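Local coordinates for polyphosphate kinase (Porphyromonas gingivalis, PDB 2O8R), which probably catalyses the reversible transfer of the terminal phosphate of ATP onto a growing polyphosphate chain, with magnesium as cofactor, at residues N544-K549 against C573-D578; S6-F11 against V551-Y556. The protein carries 3 engineered substitutions. One frame throughout, in Å; residues are numbered along the deposited sequence.

Overall arrangement
Interaction 1 lies within the second phospholipase-D-like C-terminal domain; interaction 2 docks the N-terminal residues on that domain's helix 549-560. Their centres are about 9 Å apart. The helix links them: it begins at the end of 544-549 in interaction 1 and presents 551-556 in interaction 2. Segment 573-578 is the second link, since Val576 N meets Tyr556 OH at 2.8 Å and Cys574 O meets Phe11 N at 3.0 Å, both probable hydrogen bonds. In interaction 1 the Cys573 side chain is about 9 Å from that of Arg570, a predicted ATP-binding residue. Separately, a sulfate ion, probably from the crystallisation liquor, lies about 4 Å from the Gln547 side chain. Interaction 2 lies away from the annotated sites.

Interaction 1 of 2, residues N544-K549 against C573-D578; sequences NGLQDK and CCLVPD
Leu546 and Gln547 meet Cys573, Cys574 and Leu575 where two neighbouring parallel strands, 538-543 and 564-569, run out into loops. A single bridge, Leu546 with Cys573, carries the pairing past the strand ends of this beta-alpha-beta unit, whose crossover helix is 549-560. Its backbone bond runs from Cys574 N to Leu546 O, 3.0 Å. The same oxygen receives a CA-H contact from Cys573 CA at 3.3 Å. A backbone bond between Leu546 and Ile572 adds to the join.

The side chains part into two groups. Cys574 directs its CB toward the other loop, and its SG lies against the aliphatic part of Gln547, 3.6 Å from CG. With CG anti to the backbone N (chi1 -175°), Gln547 lays its CB and CG alongside the sulfur; the chain then bends at chi2 and carries the amide away, where OE1 bonds to Lys620 N. The branch end CD2 of Leu546 packs against CB of Leu575, 4.2 Å, while CB of Leu546 stands 4.4 Å from Cys573 SG. Ile552 and Leu555 of helix 549-560 also pack on Leu546, joining the loop to the crossover helix.

Between the two loops only backbone atoms form a hydrogen bond; the side chains add apolar and sulfur packing. Gln547 splits its side chain, methylenes against the Cys574 sulfur and amide oxygen bonded to Lys620 N, so the apolar packing and the polar bond do not compete.

Interaction 2 of 2, residues S6-F11 against V551-Y556; sequences SAYPFF and VITQLY
Tyr8 and Thr553 mark the closest CA approach, 7.3 Å from CA to CA, where the N-terminal segment 6-11, extended from Tyr8 onward, passes helix 549-560. Tyr8, Phe10 and Tyr556 form an aromatic cluster that fastens the lead-in to helix 13-29 onto the C-terminal domain. The rings of Tyr8 and Tyr556 are nearly parallel, planes at 2°, but slid so far along each other that they barely overlap, centroids 5.2 Å apart. Tyr8 CG stands anti to its carbonyl carbon (chi1 -72°), which swings the ring to the helix and brings CE1 to Tyr556 CB, 3.5 Å, while CD2 and CE2 of the same ring meet the methyl CG2 of Thr553. Farther out, Tyr8 OH bonds to Glu560 on the same helix.

Phe10 completes the cluster in an offset edge-to-face pair: Tyr556 turns its edge toward the Phe10 face, planes at 65°. Phe10 CE1 lies 3.6 Å from Ile552 CG2, and Thr553 OG1 sits at the ring edge near CZ, its hydrogen bond going to Lys549 O. Besides its bond with Val576 N, the hydroxyl of Tyr556 donates a weak hydrogen bond from OH to Pro9 O, 2.8 Å.

Interaction 1 of 2, residues N544-K549 against C573-D578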
loop_
_atom_site.group_PDB
_atom_site.type_symbol
_atom_site.label_atom_id
_atom_site.label_comp_id
_atom_site.label_asym_id
_atom_site.label_seq_id
_atom_site.Cartn_x
_atom_site.Cartn_y
_atom_site.Cartn_z
ATOM N N ASN A 544 -2.427 -9.848 27.924
ATOM C CA ASN A 544 -1.401 -8.954 27.438
ATOM C C ASN A 544 -1.094 -7.937 28.513
ATOM O O ASN A 544 0.050 -7.523 28.675
ATOM C CB ASN A 544 -1.830 -8.259 26.139
ATOM C CG ASN A 544 -1.938 -9.217 24.960
ATOM O OD1 ASN A 544 -3.035 -9.586 24.547
ATOM N ND2 ASN A 544 -0.800 -9.616 24.410
ATOM N N GLY A 545 -2.115 -7.558 29.273
ATOM C CA GLY A 545 -1.944 -6.535 30.295
ATOM C C GLY A 545 -2.830 -6.672 31.510
ATOM O O GLY A 545 -4.001 -7.030 31.399
ATOM N N LEU A 546 -2.246 -6.381 32.673
ATOM C CA LEU A 546 -2.959 -6.277 33.938
ATOM C C LEU A 546 -2.588 -4.965 34.639
ATOM O O LEU A 546 -1.434 -4.732 35.014
ATOM C CB LEU A 546 -2.647 -7.472 34.834
ATOM C CG LEU A 546 -3.319 -7.432 36.204
ATOM C CD1 LEU A 546 -4.813 -7.326 36.045
ATOM C CD2 LEU A 546 -2.940 -8.656 37.021
ATOM N N GLN A 547 -3.580 -4.109 34.821
ATOM C CA GLN A 547 -3.311 -2.765 35.274
ATOM C C GLN A 547 -4.456 -2.231 36.141
ATOM O O GLN A 547 -4.260 -1.297 36.920
ATOM C CB GLN A 547 -3.062 -1.882 34.039
ATOM C CG GLN A 547 -2.643 -0.449 34.294
ATOM C CD GLN A 547 -3.817 0.501 34.357
ATOM O OE1 GLN A 547 -4.959 0.119 34.092
ATOM N NE2 GLN A 547 -3.542 1.750 34.710
ATOM N N ASP A 548 -5.644 -2.822 36.018
ATOM C CA ASP A 548 -6.804 -2.324 36.751
ATOM C C ASP A 548 -6.693 -2.500 38.255
ATOM O O ASP A 548 -6.721 -3.624 38.750
ATOM C CB ASP A 548 -8.093 -2.980 36.279
ATOM C CG ASP A 548 -9.311 -2.420 36.996
ATOM O OD1 ASP A 548 -9.739 -1.295 36.655
ATOM O OD2 ASP A 548 -9.832 -3.087 37.914
ATOM N N LYS A 549 -6.615 -1.377 38.974
ATOM C CA LYS A 549 -6.463 -1.375 40.437
ATOM C C LYS A 549 -7.468 -2.253 41.169
ATOM O O LYS A 549 -7.112 -2.912 42.143
ATOM C CB LYS A 549 -6.544 0.044 41.005
ATOM C CG LYS A 549 -5.259 0.841 40.948
ATOM C CD LYS A 549 -5.462 2.181 41.642
ATOM C CE LYS A 549 -4.421 3.218 41.246
ATOM N NZ LYS A 549 -4.646 3.794 39.884
ATOM N N CYS A 573 2.217 -5.143 33.704
ATOM C CA CYS A 573 1.671 -5.723 34.908
ATOM C C CYS A 573 1.939 -4.838 36.123
ATOM O O CYS A 573 3.085 -4.526 36.421
ATOM C CB CYS A 573 2.255 -7.102 35.133
ATOM S SG CYS A 573 1.398 -7.999 36.413
ATOM N N CYS A 574 0.880 -4.441 36.821
ATOM C CA CYS A 574 1.000 -3.514 37.955
ATOM C C CYS A 574 0.843 -4.209 39.278
ATOM O O CYS A 574 1.010 -3.595 40.325
ATOM C CB CYS A 574 -0.042 -2.408 37.874
ATOM S SG CYS A 574 0.143 -1.323 36.459
ATOM N N LEU A 575 0.484 -5.481 39.230
ATOM C CA LEU A 575 0.488 -6.312 40.412
ATOM C C LEU A 575 1.942 -6.606 40.724
ATOM O O LEU A 575 2.690 -7.003 39.845
ATOM C CB LEU A 575 -0.278 -7.601 40.152
ATOM C CG LEU A 575 -0.472 -8.579 41.305
ATOM C CD1 LEU A 575 -1.824 -9.252 41.188
ATOM C CD2 LEU A 575 0.638 -9.615 41.337
ATOM N N VAL A 576 2.340 -6.392 41.971
ATOM C CA VAL A 576 3.722 -6.608 42.370
ATOM C C VAL A 576 3.914 -7.927 43.105
ATOM O O VAL A 576 3.313 -8.162 44.156
ATOM C CB VAL A 576 4.343 -5.354 43.078
ATOM C CG1 VAL A 576 3.294 -4.539 43.761
ATOM C CG2 VAL A 576 5.512 -5.710 43.992
ATOM N N PRO A 577 4.736 -8.811 42.523
ATOM C CA PRO A 577 4.904 -10.161 43.037
ATOM C C PRO A 577 5.887 -10.203 44.196
ATOM O O PRO A 577 6.546 -9.197 44.485
ATOM C CB PRO A 577 5.474 -10.910 41.838
ATOM C CG PRO A 577 6.260 -9.885 41.106
ATOM C CD PRO A 577 5.572 -8.563 41.333
ATOM N N ASP A 578 5.974 -11.369 44.837
ATOM C CA ASP A 578 6.914 -11.625 45.926
ATOM C C ASP A 578 6.703 -10.661 47.082
ATOM O O ASP A 578 7.650 -10.098 47.623
ATOM C CB ASP A 578 8.360 -11.544 45.432
ATOM C CG ASP A 578 8.630 -12.448 44.249
ATOM O OD1 ASP A 578 7.900 -13.450 44.075
ATOM O OD2 ASP A 578 9.587 -12.152 43.497
#

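Interaction 2 of 2, residues S6-F11 against V551-Y556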
loop_
_atom_site.group_PDB
_atom_site.type_symbol
_atom_site.label_atom_id
_atom_site.label_comp_id
_atom_site.label_asym_id
_atom_site.label_seq_id
_atom_site.Cartn_x
_atom_site.Cartn_y
_atom_site.Cartn_z
ATOM N N SER A 6 -7.047 -0.714 49.959
ATOM C CA SER A 6 -6.259 -0.593 51.226
ATOM C C SER A 6 -4.764 -0.338 50.989
ATOM O O SER A 6 -4.379 0.330 50.017
ATOM C CB SER A 6 -6.458 -1.836 52.103
ATOM O OG SER A 6 -5.825 -1.682 53.362
ATOM N N ALA A 7 -3.934 -0.888 51.878
ATOM C CA ALA A 7 -2.493 -0.608 51.919
ATOM C C ALA A 7 -1.697 -1.382 50.871
ATOM O O ALA A 7 -0.566 -1.817 51.135
ATOM C CB ALA A 7 -1.938 -0.896 53.334
ATOM N N TYR A 8 -2.276 -1.532 49.680
ATOM C CA TYR A 8 -1.720 -2.414 48.648
ATOM C C TYR A 8 -0.692 -1.777 47.720
ATOM O O TYR A 8 -0.881 -0.663 47.235
ATOM C CB TYR A 8 -2.842 -3.032 47.828
ATOM C CG TYR A 8 -3.622 -4.066 48.591
ATOM C CD1 TYR A 8 -3.084 -5.325 48.842
ATOM C CD2 TYR A 8 -4.905 -3.793 49.055
ATOM C CE1 TYR A 8 -3.810 -6.288 49.536
ATOM C CE2 TYR A 8 -5.641 -4.751 49.746
ATOM C CZ TYR A 8 -5.087 -5.994 49.989
ATOM O OH TYR A 8 -5.810 -6.943 50.687
ATOM N N PRO A 9 0.387 -2.512 47.432
ATOM C CA PRO A 9 1.425 -2.058 46.511
ATOM C C PRO A 9 1.008 -2.195 45.039
ATOM O O PRO A 9 0.256 -3.116 44.688
ATOM C CB PRO A 9 2.578 -3.009 46.815
ATOM C CG PRO A 9 1.904 -4.288 47.196
ATOM C CD PRO A 9 0.654 -3.871 47.939
ATOM N N PHE A 10 1.480 -1.270 44.201
ATOM C CA PHE A 10 1.255 -1.305 42.748
ATOM C C PHE A 10 2.446 -0.731 41.998
ATOM O O PHE A 10 2.918 0.358 42.332
ATOM C CB PHE A 10 0.035 -0.472 42.350
ATOM C CG PHE A 10 -1.260 -0.937 42.947
ATOM C CD1 PHE A 10 -1.990 -1.953 42.354
ATOM C CD2 PHE A 10 -1.766 -0.332 44.084
ATOM C CE1 PHE A 10 -3.196 -2.370 42.892
ATOM C CE2 PHE A 10 -2.968 -0.748 44.630
ATOM C CZ PHE A 10 -3.689 -1.763 44.026
ATOM N N PHE A 11 2.920 -1.434 40.974
ATOM C CA PHE A 11 3.925 -0.867 40.080
ATOM C C PHE A 11 3.282 0.265 39.327
ATOM O O PHE A 11 2.083 0.211 39.057
ATOM C CB PHE A 11 4.372 -1.879 39.043
ATOM C CG PHE A 11 5.205 -2.981 39.588
ATOM C CD1 PHE A 11 6.308 -2.708 40.385
ATOM C CD2 PHE A 11 4.904 -4.304 39.268
ATOM C CE1 PHE A 11 7.086 -3.749 40.878
ATOM C CE2 PHE A 11 5.676 -5.347 39.742
ATOM C CZ PHE A 11 6.773 -5.076 40.557
ATOM N N VAL A 551 -9.402 -5.029 40.088
ATOM C CA VAL A 551 -9.214 -6.461 39.898
ATOM C C VAL A 551 -7.907 -6.910 40.545
ATOM O O VAL A 551 -7.837 -7.998 41.108
ATOM C CB VAL A 551 -9.234 -6.875 38.414
ATOM C CG1 VAL A 551 -9.483 -8.343 38.311
ATOM C CG2 VAL A 551 -10.324 -6.171 37.695
ATOM N N ILE A 552 -6.882 -6.068 40.477
ATOM C CA ILE A 552 -5.615 -6.402 41.097
ATOM C C ILE A 552 -5.815 -6.557 42.605
ATOM O O ILE A 552 -5.313 -7.506 43.213
ATOM C CB ILE A 552 -4.514 -5.384 40.749
ATOM C CG1 ILE A 552 -4.206 -5.451 39.248
ATOM C CG2 ILE A 552 -3.250 -5.692 41.517
ATOM C CD1 ILE A 552 -3.084 -4.544 38.785
ATOM N N THR A 553 -6.609 -5.668 43.192
ATOM C CA THR A 553 -6.868 -5.722 44.630
ATOM C C THR A 553 -7.597 -7.012 45.021
ATOM O O THR A 553 -7.274 -7.636 46.030
ATOM C CB THR A 553 -7.645 -4.475 45.126
ATOM O OG1 THR A 553 -7.001 -3.280 44.660
ATOM C CG2 THR A 553 -7.673 -4.441 46.622
ATOM N N GLN A 554 -8.561 -7.416 44.201
ATOM C CA GLN A 554 -9.247 -8.693 44.381
ATOM C C GLN A 554 -8.261 -9.864 44.332
ATOM O O GLN A 554 -8.367 -10.815 45.109
ATOM C CB GLN A 554 -10.336 -8.862 43.316
ATOM C CG GLN A 554 -11.201 -7.619 43.168
ATOM C CD GLN A 554 -12.378 -7.793 42.229
ATOM O OE1 GLN A 554 -12.723 -8.907 41.838
ATOM N NE2 GLN A 554 -13.014 -6.683 41.874
ATOM N N LEU A 555 -7.292 -9.777 43.425
ATOM C CA LEU A 555 -6.308 -10.831 43.271
ATOM C C LEU A 555 -5.454 -10.928 44.519
ATOM O O LEU A 555 -5.219 -12.028 45.027
ATOM C CB LEU A 555 -5.444 -10.589 42.038
ATOM C CG LEU A 555 -6.169 -10.643 40.695
ATOM C CD1 LEU A 555 -5.248 -10.154 39.584
ATOM C CD2 LEU A 555 -6.704 -12.044 40.400
ATOM N N TYR A 556 -5.014 -9.770 45.010
ATOM C CA TYR A 556 -4.265 -9.671 46.260
ATOM C C TYR A 556 -5.049 -10.281 47.421
ATOM O O TYR A 556 -4.490 -11.023 48.241
ATOM C CB TYR A 556 -3.980 -8.217 46.596
ATOM C CG TYR A 556 -2.845 -7.575 45.832
ATOM C CD1 TYR A 556 -1.647 -8.250 45.617
ATOM C CD2 TYR A 556 -2.957 -6.266 45.356
ATOM C CE1 TYR A 556 -0.596 -7.644 44.932
ATOM C CE2 TYR A 556 -1.910 -5.653 44.690
ATOM C CZ TYR A 556 -0.743 -6.347 44.477
ATOM O OH TYR A 556 0.275 -5.737 43.805
#